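Local coordinates for odorant-binding protein 1F (Rattus norvegicus, PDB 3FIQ) that belongs to the lipocalin family, occurs in nasal epithelium and most likely binds a wide variety of chemical odorants, at residues A[14-25]-A[111-122]; A[30-40]-A[147-156]. One frame throughout, in Å; residues are numbered along the deposited sequence.

Contact 1: residues A[14-25]-A[111-122]; sequences GDWRTLYIVADN and ETNVILVAGKRE
K120 lies over one face of the W16 indole from CG through CE to NZ. CG sits almost squarely above the six-membered ring, 3.8 Å from its centroid, in a CH-pi contact. K120 CE comes 3.4 Å from W16 CZ2. NZ, brought round by the bend at chi4 (-74°), makes a cation-pi contact 4.0 Å from the centroid of the five-membered ring. The same bend lets NZ give a hydrogen bond to D15 O at 2.9 Å, approaching 32° out of the carbonyl plane. The indole NE1 hydrogen-bonds to V12 O.

Backbone bonds join the two antiparallel strands. R17 and G119 form a hydrogen-bonded pair, as do V22 and I115. Between them the register slips at a beta bulge: V117 O receives L19 N, whereas V117 N gives to Y20 O. A CB on G119 would be tight against L19 CD1.

Apolar side chains divide between the faces. On one, I21 runs beside both V114 and L116, with I21 CG2 3.6 Å from V114 CG1, and T18 faces A118 farther along the two strands. On the other, V22 CG1 meets I115 CB at 3.9 Å, and I115 and V117 are covered by helix 126-138.

At the far end D24 continues the ladder. D24 N donates to N113 O, and N113 N donates back to D24 OD1, 2.9 Å away, on its syn side but 33° out of plane. D24 OD2 receives a water that also reaches E111 O and N113 ND2.

The whole is the pairing of the first and eighth strands (A and H) that closes a lipocalin barrel. G14, D15 and W16 form the family's Gly-X-Trp signature, and K120 is consistent with the basic residue that packs across that tryptophan in lipocalins.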
loop_
_atom_site.group_PDB
_atom_site.type_symbol
_atom_site.label_atom_id
_atom_site.label_comp_id
_atom_site.label_asym_id
_atom_site.label_seq_id
_atom_site.Cartn_x
_atom_site.Cartn_y
_atom_site.Cartn_z
ATOM N N GLY A 14 -4.529 13.528 -3.644
ATOM C CA GLY A 14 -3.357 13.996 -4.354
ATOM C C GLY A 14 -2.491 12.855 -4.826
ATOM O O GLY A 14 -2.906 11.695 -4.701
ATOM N N ASP A 15 -1.297 13.186 -5.312
ATOM C CA ASP A 15 -0.387 12.170 -5.806
ATOM C C ASP A 15 0.363 11.540 -4.640
ATOM O O ASP A 15 0.728 12.208 -3.671
ATOM C CB ASP A 15 0.613 12.849 -6.727
ATOM C CG ASP A 15 0.032 13.308 -8.053
ATOM O OD1 ASP A 15 -1.030 12.884 -8.500
ATOM O OD2 ASP A 15 0.750 14.123 -8.710
ATOM N N TRP A 16 0.640 10.241 -4.789
ATOM C CA TRP A 16 1.375 9.444 -3.808
ATOM C C TRP A 16 2.188 8.465 -4.591
ATOM O O TRP A 16 1.861 8.102 -5.708
ATOM C CB TRP A 16 0.435 8.645 -2.892
ATOM C CG TRP A 16 -0.307 9.491 -1.893
ATOM C CD1 TRP A 16 -1.461 10.138 -2.137
ATOM C CD2 TRP A 16 0.075 9.819 -0.555
ATOM N NE1 TRP A 16 -1.830 10.830 -1.034
ATOM C CE2 TRP A 16 -0.889 10.655 -0.050
ATOM C CE3 TRP A 16 1.126 9.429 0.275
ATOM C CZ2 TRP A 16 -0.863 11.150 1.269
ATOM C CZ3 TRP A 16 1.160 9.896 1.549
ATOM C CH2 TRP A 16 0.189 10.748 2.050
ATOM N N ARG A 17 3.258 8.002 -3.981
ATOM C CA ARG A 17 4.083 6.960 -4.547
ATOM C C ARG A 17 4.344 5.921 -3.509
ATOM O O ARG A 17 4.157 6.125 -2.315
ATOM C CB ARG A 17 5.472 7.527 -4.954
ATOM C CG ARG A 17 6.334 8.040 -3.786
ATOM C CD ARG A 17 7.537 8.890 -4.230
ATOM N NE ARG A 17 8.440 8.134 -5.042
ATOM C CZ ARG A 17 9.374 8.601 -5.868
ATOM N NH1 ARG A 17 9.606 9.905 -5.988
ATOM N NH2 ARG A 17 10.105 7.732 -6.580
ATOM N N THR A 18 4.744 4.739 -3.967
ATOM C CA THR A 18 5.100 3.663 -3.051
ATOM C C THR A 18 6.574 3.682 -2.815
ATOM O O THR A 18 7.383 3.548 -3.761
ATOM C CB THR A 18 4.720 2.327 -3.618
ATOM O OG1 THR A 18 3.324 2.283 -3.893
ATOM C CG2 THR A 18 5.041 1.191 -2.614
ATOM N N LEU A 19 6.946 3.735 -1.534
ATOM C CA LEU A 19 8.354 3.670 -1.144
ATOM C C LEU A 19 8.835 2.276 -0.821
ATOM O O LEU A 19 9.874 1.848 -1.336
ATOM C CB LEU A 19 8.617 4.586 0.054
ATOM C CG LEU A 19 8.282 6.070 -0.122
ATOM C CD1 LEU A 19 8.790 6.888 1.064
ATOM C CD2 LEU A 19 8.902 6.594 -1.366
ATOM N N TYR A 20 8.078 1.533 0.018
ATOM C CA TYR A 20 8.452 0.210 0.420
ATOM C C TYR A 20 7.208 -0.639 0.501
ATOM O O TYR A 20 6.129 -0.142 0.815
ATOM C CB TYR A 20 9.092 0.193 1.824
ATOM C CG TYR A 20 10.445 0.875 1.910
ATOM C CD1 TYR A 20 11.604 0.142 1.679
ATOM C CD2 TYR A 20 10.546 2.208 2.200
ATOM C CE1 TYR A 20 12.846 0.796 1.701
ATOM C CE2 TYR A 20 11.772 2.855 2.185
ATOM C CZ TYR A 20 12.901 2.144 2.013
ATOM O OH TYR A 20 14.108 2.821 2.022
ATOM N N ILE A 21 7.368 -1.944 0.231
ATOM C CA ILE A 21 6.315 -2.901 0.559
ATOM C C ILE A 21 6.959 -4.081 1.243
ATOM O O ILE A 21 7.955 -4.583 0.772
ATOM C CB ILE A 21 5.585 -3.426 -0.706
ATOM C CG1 ILE A 21 5.123 -2.324 -1.614
ATOM C CG2 ILE A 21 4.438 -4.307 -0.337
ATOM C CD1 ILE A 21 4.520 -2.802 -2.930
ATOM N N VAL A 22 6.370 -4.590 2.333
ATOM C CA VAL A 22 6.887 -5.811 2.928
ATOM C C VAL A 22 5.723 -6.776 3.123
ATOM O O VAL A 22 4.606 -6.350 3.414
ATOM C CB VAL A 22 7.617 -5.534 4.178
ATOM C CG1 VAL A 22 6.755 -5.010 5.206
ATOM C CG2 VAL A 22 8.385 -6.801 4.672
ATOM N N ALA A 23 5.908 -8.065 2.894
ATOM C CA ALA A 23 4.783 -8.995 2.967
ATOM C C ALA A 23 5.293 -10.365 3.413
ATOM O O ALA A 23 6.470 -10.626 3.275
ATOM C CB ALA A 23 4.072 -9.134 1.649
ATOM N N ASP A 24 4.427 -11.211 3.978
ATOM C CA ASP A 24 4.880 -12.525 4.394
ATOM C C ASP A 24 4.938 -13.565 3.313
ATOM O O ASP A 24 5.541 -14.611 3.547
ATOM C CB ASP A 24 4.031 -13.056 5.575
ATOM C CG ASP A 24 2.603 -13.118 5.303
ATOM O OD1 ASP A 24 2.130 -12.651 4.264
ATOM O OD2 ASP A 24 1.866 -13.569 6.232
ATOM N N ASN A 25 4.387 -13.301 2.137
ATOM C CA ASN A 25 4.515 -14.130 0.930
ATOM C C ASN A 25 5.284 -13.268 -0.084
ATOM O O ASN A 25 4.724 -12.380 -0.739
ATOM C CB ASN A 25 3.158 -14.569 0.384
ATOM C CG ASN A 25 2.464 -15.594 1.247
ATOM O OD1 ASN A 25 1.256 -15.461 1.582
ATOM N ND2 ASN A 25 3.224 -16.599 1.695
ATOM N N GLU A 111 -3.594 -16.396 2.028
ATOM C CA GLU A 111 -3.601 -15.103 2.727
ATOM C C GLU A 111 -2.233 -14.525 2.836
ATOM O O GLU A 111 -1.288 -15.196 3.267
ATOM C CB GLU A 111 -4.104 -15.318 4.149
ATOM C CG GLU A 111 -4.448 -14.028 4.865
ATOM C CD GLU A 111 -5.052 -14.262 6.272
ATOM O OE1 GLU A 111 -5.999 -15.094 6.364
ATOM O OE2 GLU A 111 -4.571 -13.608 7.249
ATOM N N THR A 112 -2.104 -13.234 2.479
ATOM C CA THR A 112 -0.875 -12.497 2.538
ATOM C C THR A 112 -1.117 -11.229 3.362
ATOM O O THR A 112 -2.067 -10.473 3.145
ATOM C CB THR A 112 -0.384 -12.091 1.127
ATOM O OG1 THR A 112 -0.300 -13.255 0.278
ATOM C CG2 THR A 112 0.991 -11.407 1.129
ATOM N N ASN A 113 -0.257 -11.044 4.335
ATOM C CA ASN A 113 -0.187 -9.829 5.158
ATOM C C ASN A 113 0.858 -8.883 4.609
ATOM O O ASN A 113 1.985 -9.273 4.422
ATOM C CB ASN A 113 0.096 -10.211 6.619
ATOM C CG ASN A 113 -1.206 -10.622 7.335
ATOM O OD1 ASN A 113 -1.834 -9.813 7.980
ATOM N ND2 ASN A 113 -1.631 -11.844 7.145
ATOM N N VAL A 114 0.506 -7.610 4.454
ATOM C CA VAL A 114 1.309 -6.622 3.750
ATOM C C VAL A 114 1.363 -5.316 4.542
ATOM O O VAL A 114 0.375 -4.884 5.125
ATOM C CB VAL A 114 0.674 -6.308 2.391
ATOM C CG1 VAL A 114 1.565 -5.339 1.580
ATOM C CG2 VAL A 114 0.391 -7.566 1.562
ATOM N N ILE A 115 2.531 -4.697 4.600
ATOM C CA ILE A 115 2.669 -3.320 4.999
ATOM C C ILE A 115 3.194 -2.589 3.779
ATOM O O ILE A 115 4.179 -2.993 3.185
ATOM C CB ILE A 115 3.517 -3.080 6.248
ATOM C CG1 ILE A 115 2.874 -3.817 7.392
ATOM C CG2 ILE A 115 3.657 -1.525 6.505
ATOM C CD1 ILE A 115 3.835 -3.821 8.678
ATOM N N LEU A 116 2.471 -1.560 3.349
ATOM C CA LEU A 116 2.876 -0.737 2.219
ATOM C C LEU A 116 3.080 0.699 2.692
ATOM O O LEU A 116 2.240 1.264 3.400
ATOM C CB LEU A 116 1.758 -0.774 1.119
ATOM C CG LEU A 116 2.107 0.060 -0.117
ATOM C CD1 LEU A 116 1.507 -0.597 -1.333
ATOM C CD2 LEU A 116 1.537 1.412 -0.055
ATOM N N VAL A 117 4.221 1.293 2.354
ATOM C CA VAL A 117 4.521 2.664 2.710
ATOM C C VAL A 117 4.322 3.575 1.530
ATOM O O VAL A 117 5.015 3.437 0.494
ATOM C CB VAL A 117 6.009 2.740 3.167
ATOM C CG1 VAL A 117 6.384 4.166 3.524
ATOM C CG2 VAL A 117 6.287 1.848 4.357
ATOM N N ALA A 118 3.347 4.473 1.648
ATOM C CA ALA A 118 3.025 5.450 0.591
ATOM C C ALA A 118 3.602 6.801 1.011
ATOM O O ALA A 118 3.609 7.131 2.184
ATOM C CB ALA A 118 1.534 5.578 0.430
ATOM N N GLY A 119 4.084 7.531 0.043
ATOM C CA GLY A 119 4.731 8.804 0.315
ATOM C C GLY A 119 4.453 9.930 -0.650
ATOM O O GLY A 119 4.150 9.694 -1.784
ATOM N N LYS A 120 4.681 11.148 -0.154
ATOM C CA LYS A 120 4.742 12.363 -0.987
ATOM C C LYS A 120 6.146 12.859 -1.077
ATOM O O LYS A 120 6.379 13.981 -1.476
ATOM C CB LYS A 120 3.808 13.446 -0.493
ATOM C CG LYS A 120 2.344 13.089 -0.551
ATOM C CD LYS A 120 1.443 14.209 -0.107
ATOM C CE LYS A 120 0.009 13.936 -0.413
ATOM N NZ LYS A 120 -0.472 14.048 -1.849
ATOM N N ARG A 121 7.085 12.010 -0.702
ATOM C CA ARG A 121 8.516 12.284 -0.828
ATOM C C ARG A 121 9.228 10.950 -1.201
ATOM O O ARG A 121 8.605 9.897 -1.092
ATOM C CB ARG A 121 9.044 12.812 0.478
ATOM C CG ARG A 121 8.806 11.899 1.655
ATOM C CD ARG A 121 9.165 12.530 2.892
ATOM N NE ARG A 121 10.579 12.831 2.919
ATOM C CZ ARG A 121 11.089 13.866 3.568
ATOM N NH1 ARG A 121 10.290 14.698 4.219
ATOM N NH2 ARG A 121 12.382 14.061 3.560
ATOM N N GLU A 122 10.527 10.993 -1.513
ATOM C CA GLU A 122 11.174 9.815 -2.075
ATOM C C GLU A 122 11.757 8.900 -1.008
ATOM O O GLU A 122 12.069 7.753 -1.296
ATOM C CB GLU A 122 12.276 10.195 -3.088
ATOM C CG GLU A 122 13.557 10.705 -2.530
ATOM C CD GLU A 122 14.698 10.581 -3.541
ATOM O OE1 GLU A 122 14.390 10.388 -4.747
ATOM O OE2 GLU A 122 15.878 10.676 -3.122
HETATM O O HOH W 1 -0.581 -14.317 5.791
#

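Contact 2: residues A[30-40]-A[147-156]; sequences AEGGSLRAYFQ and QHLVPTDTCN
Q147 OE1 is gripped by three donors: R36 NH1 at 2.9 Å and two waters, one of them held also by E31 N. The second water ties the oxygen to R36 NH2 and to H148 O. R36 reaches this spot because CG stands anti to the backbone N (chi1 -171°) and the chain stays extended as far as NE. Its guanidinium meets the Q147 amide with the planes 70° apart, and NH1 has a further acceptor in V29 O.

L149 illustrates how one leucine can serve two flat groups. Its CD1 sits over the centre of the R36 guanidinium, 3.7 Å from CZ, while CD2 covers the middle of the Y38 ring in a CH-pi contact, 3.7 Å from the centroid. At the edge of that ring, Y38 OH and T152 OG1 share a very short hydrogen bond of 2.5 Å. With an alanine in place of R36, Q147 OE1 would probably lose its direct guanidinium donor and be held mainly by waters, and L149 CD1 would lose the flat group it covers.

Farther along, the N156 amide is used at both ends. N156 ND2 gives a nearly straight bond (173°) to F39 O at 3.0 Å, and N156 OD1 accepts Q40 NE2 at 3.0 Å. A water bridges F39 O and D153 OD2.

The C-terminal segment runs beside residues 36-40, which lead into and along strand 38-44. L149 also packs on T18 and I21 of strand 14-23, the F39 side chain packs on L116 and A118 of strand 111-119, and C155 is joined by a disulfide to C63 and rests against strand 50-59.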
loop_
_atom_site.group_PDB
_atom_site.type_symbol
_atom_site.label_atom_id
_atom_site.label_comp_id
_atom_site.label_asym_id
_atom_site.label_seq_id
_atom_site.Cartn_x
_atom_site.Cartn_y
_atom_site.Cartn_z
ATOM N N ALA A 30 7.485 -8.991 -4.699
ATOM C CA ALA A 30 8.689 -8.950 -5.545
ATOM C C ALA A 30 8.292 -8.625 -6.970
ATOM O O ALA A 30 7.117 -8.554 -7.315
ATOM C CB ALA A 30 9.314 -10.332 -5.532
ATOM N N GLU A 31 9.299 -8.446 -7.797
ATOM C CA GLU A 31 9.056 -8.190 -9.203
ATOM C C GLU A 31 7.987 -9.133 -9.734
ATOM O O GLU A 31 8.023 -10.318 -9.493
ATOM C CB GLU A 31 10.309 -8.342 -10.000
ATOM C CG GLU A 31 10.103 -8.207 -11.551
ATOM C CD GLU A 31 11.350 -7.815 -12.325
ATOM O OE1 GLU A 31 12.432 -8.235 -11.931
ATOM O OE2 GLU A 31 11.190 -7.090 -13.332
ATOM N N GLY A 32 7.069 -8.578 -10.521
ATOM C CA GLY A 32 5.967 -9.305 -11.136
ATOM C C GLY A 32 4.949 -9.845 -10.214
ATOM O O GLY A 32 4.035 -10.543 -10.614
ATOM N N GLY A 33 5.021 -9.436 -8.971
ATOM C CA GLY A 33 4.015 -9.780 -8.009
ATOM C C GLY A 33 2.694 -9.072 -8.148
ATOM O O GLY A 33 2.713 -7.871 -8.405
ATOM N N SER A 34 1.594 -9.750 -7.780
ATOM C CA SER A 34 0.285 -9.134 -7.952
ATOM C C SER A 34 0.046 -7.921 -7.075
ATOM O O SER A 34 -0.728 -7.026 -7.417
ATOM C CB SER A 34 -0.871 -10.141 -7.704
ATOM O OG SER A 34 -0.682 -10.744 -6.476
ATOM N N LEU A 35 0.748 -7.916 -5.944
ATOM C CA LEU A 35 0.613 -6.838 -4.983
ATOM C C LEU A 35 1.756 -5.799 -5.025
ATOM O O LEU A 35 1.864 -4.967 -4.072
ATOM C CB LEU A 35 0.424 -7.446 -3.578
ATOM C CG LEU A 35 -0.689 -8.489 -3.447
ATOM C CD1 LEU A 35 -0.805 -8.989 -2.012
ATOM C CD2 LEU A 35 -1.997 -7.892 -3.942
ATOM N N ARG A 36 2.596 -5.869 -6.032
ATOM C CA ARG A 36 3.704 -4.884 -6.125
ATOM C C ARG A 36 3.158 -3.632 -6.794
ATOM O O ARG A 36 3.387 -3.380 -7.979
ATOM C CB ARG A 36 4.872 -5.422 -6.899
ATOM C CG ARG A 36 6.116 -4.569 -6.855
ATOM C CD ARG A 36 7.214 -5.148 -7.638
ATOM N NE ARG A 36 8.448 -4.315 -7.601
ATOM C CZ ARG A 36 9.438 -4.448 -6.701
ATOM N NH1 ARG A 36 9.405 -5.358 -5.731
ATOM N NH2 ARG A 36 10.559 -3.690 -6.858
ATOM N N ALA A 37 2.480 -2.830 -5.978
ATOM C CA ALA A 37 1.733 -1.688 -6.471
ATOM C C ALA A 37 2.520 -0.424 -6.293
ATOM O O ALA A 37 2.913 -0.077 -5.141
ATOM C CB ALA A 37 0.486 -1.537 -5.668
ATOM N N TYR A 38 2.743 0.249 -7.418
ATOM C CA TYR A 38 3.452 1.556 -7.453
ATOM C C TYR A 38 2.352 2.637 -7.434
ATOM O O TYR A 38 1.713 2.914 -8.463
ATOM C CB TYR A 38 4.273 1.697 -8.690
ATOM C CG TYR A 38 5.475 0.773 -8.812
ATOM C CD1 TYR A 38 5.336 -0.549 -9.266
ATOM C CD2 TYR A 38 6.758 1.216 -8.453
ATOM C CE1 TYR A 38 6.490 -1.391 -9.354
ATOM C CE2 TYR A 38 7.860 0.407 -8.552
ATOM C CZ TYR A 38 7.715 -0.904 -9.000
ATOM O OH TYR A 38 8.814 -1.731 -9.132
ATOM N N PHE A 39 2.079 3.190 -6.246
ATOM C CA PHE A 39 0.972 4.162 -6.148
ATOM C C PHE A 39 1.236 5.311 -7.078
ATOM O O PHE A 39 2.380 5.684 -7.350
ATOM C CB PHE A 39 0.858 4.688 -4.702
ATOM C CG PHE A 39 -0.039 3.803 -3.800
ATOM C CD1 PHE A 39 -0.142 2.436 -3.962
ATOM C CD2 PHE A 39 -0.723 4.363 -2.753
ATOM C CE1 PHE A 39 -0.978 1.645 -3.122
ATOM C CE2 PHE A 39 -1.522 3.568 -1.921
ATOM C CZ PHE A 39 -1.626 2.232 -2.093
ATOM N N GLN A 40 0.134 5.885 -7.544
ATOM C CA GLN A 40 0.138 7.148 -8.258
ATOM C C GLN A 40 -0.713 8.221 -7.612
ATOM O O GLN A 40 -0.332 9.407 -7.593
ATOM C CB GLN A 40 -0.299 6.873 -9.700
ATOM C CG GLN A 40 -0.236 8.124 -10.593
ATOM C CD GLN A 40 -0.511 7.768 -12.030
ATOM O OE1 GLN A 40 -1.655 7.880 -12.514
ATOM N NE2 GLN A 40 0.518 7.329 -12.704
ATOM N N GLN A 147 10.721 -4.818 0.118
ATOM C CA GLN A 147 11.013 -4.332 -1.235
ATOM C C GLN A 147 11.014 -2.818 -1.239
ATOM O O GLN A 147 10.084 -2.185 -0.781
ATOM C CB GLN A 147 9.841 -4.763 -2.164
ATOM C CG GLN A 147 9.526 -6.215 -2.135
ATOM C CD GLN A 147 10.607 -7.114 -2.744
ATOM O OE1 GLN A 147 11.039 -6.882 -3.857
ATOM N NE2 GLN A 147 11.050 -8.156 -1.978
ATOM N N HIS A 148 12.109 -2.224 -1.708
ATOM C CA HIS A 148 12.244 -0.811 -1.937
ATOM C C HIS A 148 11.876 -0.565 -3.368
ATOM O O HIS A 148 12.547 -1.049 -4.279
ATOM C CB HIS A 148 13.684 -0.448 -1.715
ATOM C CG HIS A 148 13.999 1.006 -1.825
ATOM N ND1 HIS A 148 15.226 1.437 -2.273
ATOM C CD2 HIS A 148 13.311 2.117 -1.472
ATOM C CE1 HIS A 148 15.267 2.760 -2.244
ATOM N NE2 HIS A 148 14.128 3.205 -1.716
ATOM N N LEU A 149 10.812 0.162 -3.602
ATOM C CA LEU A 149 10.287 0.380 -4.940
ATOM C C LEU A 149 10.829 1.616 -5.641
ATOM O O LEU A 149 10.663 1.741 -6.881
ATOM C CB LEU A 149 8.743 0.403 -4.962
ATOM C CG LEU A 149 8.079 -0.970 -5.197
ATOM C CD1 LEU A 149 8.473 -1.974 -4.115
ATOM C CD2 LEU A 149 6.609 -0.858 -5.271
ATOM N N VAL A 150 11.433 2.550 -4.932
ATOM C CA VAL A 150 11.825 3.807 -5.550
ATOM C C VAL A 150 12.685 3.656 -6.795
ATOM O O VAL A 150 12.409 4.312 -7.831
ATOM C CB VAL A 150 12.467 4.729 -4.522
ATOM C CG1 VAL A 150 13.065 5.959 -5.198
ATOM C CG2 VAL A 150 11.437 5.102 -3.468
ATOM N N PRO A 151 13.692 2.771 -6.758
ATOM C CA PRO A 151 14.576 2.717 -7.935
ATOM C C PRO A 151 13.984 2.195 -9.214
ATOM O O PRO A 151 14.479 2.472 -10.296
ATOM C CB PRO A 151 15.671 1.746 -7.495
ATOM C CG PRO A 151 15.630 1.792 -6.005
ATOM C CD PRO A 151 14.204 1.911 -5.671
ATOM N N THR A 152 12.875 1.500 -9.113
ATOM C CA THR A 152 12.139 1.002 -10.288
ATOM C C THR A 152 10.812 1.715 -10.543
ATOM O O THR A 152 10.005 1.273 -11.357
ATOM C CB THR A 152 11.870 -0.501 -10.183
ATOM O OG1 THR A 152 11.175 -0.849 -9.002
ATOM C CG2 THR A 152 13.174 -1.275 -10.146
ATOM N N ASP A 153 10.562 2.826 -9.849
ATOM C CA ASP A 153 9.310 3.553 -10.022
ATOM C C ASP A 153 9.480 4.511 -11.163
ATOM O O ASP A 153 10.087 5.615 -11.037
ATOM C CB ASP A 153 8.993 4.307 -8.736
ATOM C CG ASP A 153 7.656 5.077 -8.825
ATOM O OD1 ASP A 153 7.137 5.187 -9.937
ATOM O OD2 ASP A 153 7.208 5.618 -7.815
ATOM N N THR A 154 9.024 4.070 -12.314
ATOM C CA THR A 154 9.117 4.859 -13.506
ATOM C C THR A 154 7.801 5.252 -14.116
ATOM O O THR A 154 7.818 5.849 -15.210
ATOM C CB THR A 154 9.871 4.064 -14.581
ATOM O OG1 THR A 154 9.185 2.796 -14.824
ATOM C CG2 THR A 154 11.285 3.758 -14.102
ATOM N N CYS A 155 6.661 4.910 -13.509
ATOM C CA CYS A 155 5.371 5.164 -14.135
ATOM C C CYS A 155 4.680 6.493 -13.780
ATOM O O CYS A 155 3.555 6.747 -14.266
ATOM C CB CYS A 155 4.418 4.063 -13.795
ATOM S SG CYS A 155 5.008 2.448 -14.410
ATOM N N ASN A 156 5.315 7.316 -12.955
ATOM C CA ASN A 156 4.669 8.554 -12.517
ATOM C C ASN A 156 5.296 9.762 -13.135
ATOM O O ASN A 156 4.703 10.828 -13.091
ATOM C CB ASN A 156 4.749 8.700 -11.006
ATOM C CG ASN A 156 3.822 7.741 -10.259
ATOM O OD1 ASN A 156 2.858 7.245 -10.812
ATOM N ND2 ASN A 156 4.069 7.544 -8.922
HETATM O O HOH W 2 11.886 -8.041 -6.437
HETATM O O HOH W 3 12.407 -4.017 -4.707
HETATM O O HOH W 4 2.542 4.519 -10.512
HETATM O O HOH W 5 4.864 4.454 -6.813
#

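In the fold
Strand 14-23 is the element shared by both contacts: contact 1 lies along its pairing with 111-119, while 38-44 and 147-148 of contact 2 also pair with it. The centres are about 9 Å apart. T18 makes the direct join, its OG1 lying 2.7 Å from A37 O and 2.8 Å from F39 N in probable hydrogen bonds. On the face that carries Y20, its ring stacks with H148, Y20 CE1 coming 3.5 Å from H148 CD2. In lipocalins such a barrel encloses the ligand pocket; here T18, I21, V114, L116 and A118, joined by F39, probably face that interior, whereas the rest of contact 2 lies mainly outside it.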